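Local coordinates for RIM-binding protein, isoform F (Drosophila melanogaster, PDB 6Q9M) that probably helps couple synaptic vesicle recruitment to release sites at the active zone and contains a central array of fibronectin type III domains, at residues T205-L217 against I282-A295. Numbering follows the deposited sequence.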
loop_
_atom_site.group_PDB
_atom_site.type_symbol
_atom_site.label_atom_id
_atom_site.label_comp_id
_atom_site.label_asym_id
_atom_site.label_seq_id
_atom_site.Cartn_x
_atom_site.Cartn_y
_atom_site.Cartn_z
ATOM N N THR A 205 -18.324 -6.448 9.476
ATOM C CA THR A 205 -19.514 -7.193 9.871
ATOM C C THR A 205 -20.763 -6.477 9.379
ATOM O O THR A 205 -20.875 -5.254 9.480
ATOM C CB THR A 205 -19.578 -7.381 11.391
ATOM O OG1 THR A 205 -18.281 -7.748 11.888
ATOM C CG2 THR A 205 -20.566 -8.492 11.746
ATOM N N LYS A 206 -21.691 -7.254 8.829
ATOM C CA LYS A 206 -22.872 -6.702 8.175
ATOM C C LYS A 206 -23.728 -5.881 9.132
ATOM O O LYS A 206 -23.880 -4.665 8.962
ATOM C CB LYS A 206 -23.689 -7.842 7.569
ATOM C CG LYS A 206 -23.970 -8.970 8.570
ATOM C CD LYS A 206 -23.791 -10.367 7.989
ATOM C CE LYS A 206 -23.430 -11.356 9.094
ATOM N NZ LYS A 206 -22.024 -11.148 9.580
ATOM N N GLY A 207 -24.315 -6.526 10.136
ATOM C CA GLY A 207 -25.286 -5.840 10.970
ATOM C C GLY A 207 -24.849 -5.360 12.332
ATOM O O GLY A 207 -25.618 -4.678 13.018
ATOM N N LEU A 208 -23.655 -5.734 12.752
ATOM C CA LEU A 208 -23.228 -5.419 14.098
ATOM C C LEU A 208 -21.854 -4.766 14.110
ATOM O O LEU A 208 -21.082 -4.901 13.146
ATOM C CB LEU A 208 -23.221 -6.688 14.951
ATOM C CG LEU A 208 -24.545 -7.031 15.635
ATOM C CD1 LEU A 208 -25.540 -7.672 14.675
ATOM C CD2 LEU A 208 -24.291 -7.879 16.823
ATOM N N PRO A 209 -21.536 -4.017 15.169
ATOM C CA PRO A 209 -20.254 -3.308 15.203
ATOM C C PRO A 209 -19.047 -4.213 15.037
ATOM O O PRO A 209 -19.135 -5.439 15.123
ATOM C CB PRO A 209 -20.241 -2.682 16.598
ATOM C CG PRO A 209 -21.649 -2.602 17.020
ATOM C CD PRO A 209 -22.505 -3.436 16.105
ATOM N N ASP A 210 -17.917 -3.588 14.825
ATOM C CA ASP A 210 -16.688 -4.304 14.565
ATOM C C ASP A 210 -15.710 -4.129 15.717
ATOM O O ASP A 210 -15.609 -3.044 16.307
ATOM C CB ASP A 210 -16.043 -3.807 13.267
ATOM C CG ASP A 210 -16.601 -4.507 12.046
ATOM O OD1 ASP A 210 -16.527 -5.758 11.975
ATOM O OD2 ASP A 210 -17.147 -3.803 11.172
ATOM N N PRO A 211 -14.993 -5.185 16.076
ATOM C CA PRO A 211 -14.080 -5.093 17.210
ATOM C C PRO A 211 -12.893 -4.212 16.869
ATOM O O PRO A 211 -12.552 -4.043 15.683
ATOM C CB PRO A 211 -13.654 -6.549 17.447
ATOM C CG PRO A 211 -13.951 -7.264 16.126
ATOM C CD PRO A 211 -15.099 -6.545 15.507
ATOM N N PRO A 212 -12.250 -3.600 17.864
ATOM C CA PRO A 212 -11.051 -2.805 17.591
ATOM C C PRO A 212 -9.887 -3.678 17.157
ATOM O O PRO A 212 -9.809 -4.865 17.473
ATOM C CB PRO A 212 -10.753 -2.128 18.936
ATOM C CG PRO A 212 -11.384 -2.998 19.949
ATOM C CD PRO A 212 -12.623 -3.554 19.288
ATOM N N GLN A 213 -8.962 -3.061 16.443
ATOM C CA GLN A 213 -7.748 -3.722 15.994
ATOM C C GLN A 213 -6.542 -3.163 16.739
ATOM O O GLN A 213 -6.655 -2.242 17.555
ATOM C CB GLN A 213 -7.581 -3.558 14.486
ATOM C CG GLN A 213 -8.801 -3.960 13.687
ATOM C CD GLN A 213 -8.480 -4.176 12.227
ATOM O OE1 GLN A 213 -9.121 -3.602 11.348
ATOM N NE2 GLN A 213 -7.473 -5.002 11.959
ATOM N N GLU A 214 -5.376 -3.729 16.423
ATOM C CA GLU A 214 -4.093 -3.295 16.973
ATOM C C GLU A 214 -4.132 -3.274 18.499
ATOM O O GLU A 214 -3.693 -2.328 19.153
ATOM C CB GLU A 214 -3.694 -1.933 16.407
ATOM C CG GLU A 214 -3.337 -1.967 14.929
ATOM C CD GLU A 214 -3.101 -0.585 14.344
ATOM O OE1 GLU A 214 -3.052 0.395 15.119
ATOM O OE2 GLU A 214 -2.960 -0.479 13.106
ATOM N N ILE A 215 -4.644 -4.362 19.066
ATOM C CA ILE A 215 -4.664 -4.517 20.511
ATOM C C ILE A 215 -3.256 -4.812 20.996
ATOM O O ILE A 215 -2.577 -5.706 20.474
ATOM C CB ILE A 215 -5.624 -5.642 20.914
ATOM C CG1 ILE A 215 -7.012 -5.401 20.317
ATOM C CG2 ILE A 215 -5.629 -5.798 22.421
ATOM C CD1 ILE A 215 -7.264 -6.204 19.060
ATOM N N GLN A 216 -2.807 -4.065 22.000
ATOM C CA GLN A 216 -1.544 -4.365 22.654
ATOM C C GLN A 216 -1.709 -4.207 24.153
ATOM O O GLN A 216 -2.694 -3.648 24.644
ATOM C CB GLN A 216 -0.404 -3.463 22.160
ATOM C CG GLN A 216 -0.580 -2.947 20.755
ATOM C CD GLN A 216 0.503 -1.975 20.361
ATOM O OE1 GLN A 216 1.286 -1.518 21.199
ATOM N NE2 GLN A 216 0.559 -1.649 19.075
ATOM N N LEU A 217 -0.698 -4.663 24.880
ATOM C CA LEU A 217 -0.774 -4.660 26.328
ATOM C C LEU A 217 0.622 -4.491 26.897
ATOM O O LEU A 217 1.591 -5.007 26.337
ATOM C CB LEU A 217 -1.404 -5.963 26.823
ATOM C CG LEU A 217 -1.790 -6.014 28.293
ATOM C CD1 LEU A 217 -3.112 -6.739 28.425
ATOM C CD2 LEU A 217 -0.697 -6.686 29.114
ATOM N N ILE A 282 -11.212 -7.120 23.764
ATOM C CA ILE A 282 -12.003 -5.891 23.810
ATOM C C ILE A 282 -13.192 -6.001 22.866
ATOM O O ILE A 282 -13.121 -6.623 21.800
ATOM C CB ILE A 282 -11.176 -4.642 23.439
ATOM C CG1 ILE A 282 -9.891 -4.597 24.253
ATOM C CG2 ILE A 282 -11.988 -3.362 23.635
ATOM C CD1 ILE A 282 -8.707 -4.779 23.407
ATOM N N ARG A 283 -14.295 -5.379 23.265
ATOM C CA ARG A 283 -15.512 -5.343 22.476
ATOM C C ARG A 283 -15.888 -3.906 22.152
ATOM O O ARG A 283 -15.808 -3.032 23.023
ATOM C CB ARG A 283 -16.649 -6.001 23.241
ATOM C CG ARG A 283 -16.632 -7.490 23.169
ATOM C CD ARG A 283 -16.807 -8.055 24.580
ATOM N NE ARG A 283 -16.571 -9.487 24.553
ATOM C CZ ARG A 283 -16.700 -10.287 25.592
ATOM N NH1 ARG A 283 -17.041 -9.788 26.765
ATOM N NH2 ARG A 283 -16.442 -11.572 25.450
ATOM N N THR A 284 -16.264 -3.653 20.899
ATOM C CA THR A 284 -16.857 -2.367 20.557
ATOM C C THR A 284 -18.333 -2.361 20.926
ATOM O O THR A 284 -19.099 -3.242 20.513
ATOM C CB THR A 284 -16.708 -2.048 19.073
ATOM O OG1 THR A 284 -15.336 -2.190 18.686
ATOM C CG2 THR A 284 -17.155 -0.617 18.813
ATOM N N LYS A 285 -18.739 -1.329 21.643
ATOM C CA LYS A 285 -20.116 -1.134 22.062
ATOM C C LYS A 285 -20.735 -0.117 21.105
ATOM O O LYS A 285 -20.066 0.818 20.663
ATOM C CB LYS A 285 -20.125 -0.647 23.527
ATOM C CG LYS A 285 -21.457 -0.270 24.217
ATOM C CD LYS A 285 -22.722 -0.955 23.695
ATOM C CE LYS A 285 -23.779 -1.057 24.788
ATOM N NZ LYS A 285 -24.208 0.279 25.310
ATOM N N SER A 286 -22.005 -0.303 20.765
ATOM C CA SER A 286 -22.690 0.679 19.934
ATOM C C SER A 286 -24.116 0.846 20.443
ATOM O O SER A 286 -24.471 0.375 21.528
ATOM C CB SER A 286 -22.637 0.301 18.446
ATOM O OG SER A 286 -23.841 -0.323 18.018
ATOM N N ARG A 287 -24.940 1.499 19.618
ATOM C CA ARG A 287 -26.138 2.169 20.113
ATOM C C ARG A 287 -27.104 1.207 20.793
ATOM O O ARG A 287 -27.751 1.582 21.779
ATOM C CB ARG A 287 -26.832 2.909 18.962
ATOM C CG ARG A 287 -27.297 2.045 17.767
ATOM C CD ARG A 287 -26.173 1.728 16.781
ATOM N NE ARG A 287 -26.638 1.239 15.479
ATOM C CZ ARG A 287 -25.971 0.359 14.730
ATOM N NH1 ARG A 287 -26.459 -0.027 13.558
ATOM N NH2 ARG A 287 -24.813 -0.141 15.155
ATOM N N ASP A 288 -27.207 -0.036 20.310
ATOM C CA ASP A 288 -28.010 -1.041 20.997
ATOM C C ASP A 288 -27.308 -2.387 21.171
ATOM O O ASP A 288 -27.958 -3.342 21.602
ATOM C CB ASP A 288 -29.338 -1.272 20.266
ATOM C CG ASP A 288 -30.110 0.016 20.004
ATOM O OD1 ASP A 288 -29.739 0.772 19.082
ATOM O OD2 ASP A 288 -31.108 0.270 20.712
ATOM N N SER A 289 -26.012 -2.503 20.882
ATOM C CA SER A 289 -25.376 -3.818 20.919
ATOM C C SER A 289 -23.856 -3.665 21.034
ATOM O O SER A 289 -23.315 -2.575 20.870
ATOM C CB SER A 289 -25.745 -4.643 19.689
ATOM O OG SER A 289 -25.118 -5.910 19.721
ATOM N N GLN A 290 -23.172 -4.794 21.225
ATOM C CA GLN A 290 -21.739 -4.901 21.350
ATOM C C GLN A 290 -21.251 -5.867 20.258
ATOM O O GLN A 290 -21.870 -6.903 19.973
ATOM C CB GLN A 290 -21.347 -5.318 22.789
ATOM C CG GLN A 290 -21.697 -6.722 23.260
ATOM C CD GLN A 290 -20.706 -7.834 22.879
ATOM O OE1 GLN A 290 -19.590 -7.827 23.300
ATOM N NE2 GLN A 290 -21.186 -8.870 22.274
ATOM N N SER A 291 -20.177 -5.466 19.579
ATOM C CA SER A 291 -19.463 -6.244 18.575
ATOM C C SER A 291 -18.977 -7.597 19.080
ATOM O O SER A 291 -18.963 -7.858 20.286
ATOM C CB SER A 291 -18.247 -5.459 18.060
ATOM O OG SER A 291 -17.177 -5.551 18.947
ATOM N N ALA A 292 -18.600 -8.483 18.156
ATOM C CA ALA A 292 -17.852 -9.668 18.534
ATOM C C ALA A 292 -16.481 -9.275 19.095
ATOM O O ALA A 292 -16.021 -8.128 18.986
ATOM C CB ALA A 292 -17.674 -10.583 17.324
ATOM N N ASP A 293 -15.823 -10.250 19.715
ATOM C CA ASP A 293 -14.535 -9.994 20.346
ATOM C C ASP A 293 -13.410 -9.907 19.321
ATOM O O ASP A 293 -13.397 -10.628 18.317
ATOM C CB ASP A 293 -14.245 -11.082 21.375
ATOM C CG ASP A 293 -15.150 -10.984 22.574
ATOM O OD1 ASP A 293 -16.292 -10.523 22.400
ATOM O OD2 ASP A 293 -14.723 -11.349 23.688
ATOM N N SER A 294 -12.449 -9.031 19.604
ATOM C CA SER A 294 -11.281 -8.837 18.758
ATOM C C SER A 294 -10.288 -9.995 18.894
ATOM O O SER A 294 -10.544 -11.017 19.543
ATOM C CB SER A 294 -10.608 -7.512 19.093
ATOM O OG SER A 294 -10.032 -7.527 20.393
ATOM N N ALA A 295 -9.153 -9.833 18.230
ATOM C CA ALA A 295 -8.075 -10.810 18.311
ATOM C C ALA A 295 -7.375 -10.727 19.664
ATOM O O ALA A 295 -6.982 -9.632 20.085
ATOM C CB ALA A 295 -7.068 -10.578 17.184
#
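Thr284 holds OG1 anti to its carbonyl carbon and beside its backbone N (chi1 -52°), where the hydroxyl meets Asp210 O; Ser291 sets OG between its own N and carbonyl carbon (chi1 80°), facing Pro211. Both lie in the last domain of the array, an immunoglobulin-like beta-sandwich, where the proline-rich entry 208-212 lies along strand 283-286 and the returning segment 289-295. The Thr284 bond is short (OG1 to Asp210 O, 2.5 Å), with the donor tilted 26° from the carbonyl plane. Ser291 OG accepts from Thr284 N at 2.9 Å and donates to Ala292 O, the first bond linking strand 283-286 to the returning chain, while Ser291 CB packs on Pro209 CB at 3.7 Å. With an alanine in place of Ser291, Thr284 N is likely to lose this acceptor and Ala292 O its hydroxyl donor. Farther along, Pro212 CG rests on Ile282 CG2 at 3.8 Å, and Trp230 of strand 225-231 also touches Pro212. Ile215 and Ile282 lie alongside, pointing opposite ways, with Ile215 CG2 at 3.4 Å from Ile282 CD1. At the other end, Pro209 CG presses against Ser286 OG at 3.3 Å, the same oxygen that accepts a hydrogen bond from Arg287 NH2 at 3.0 Å.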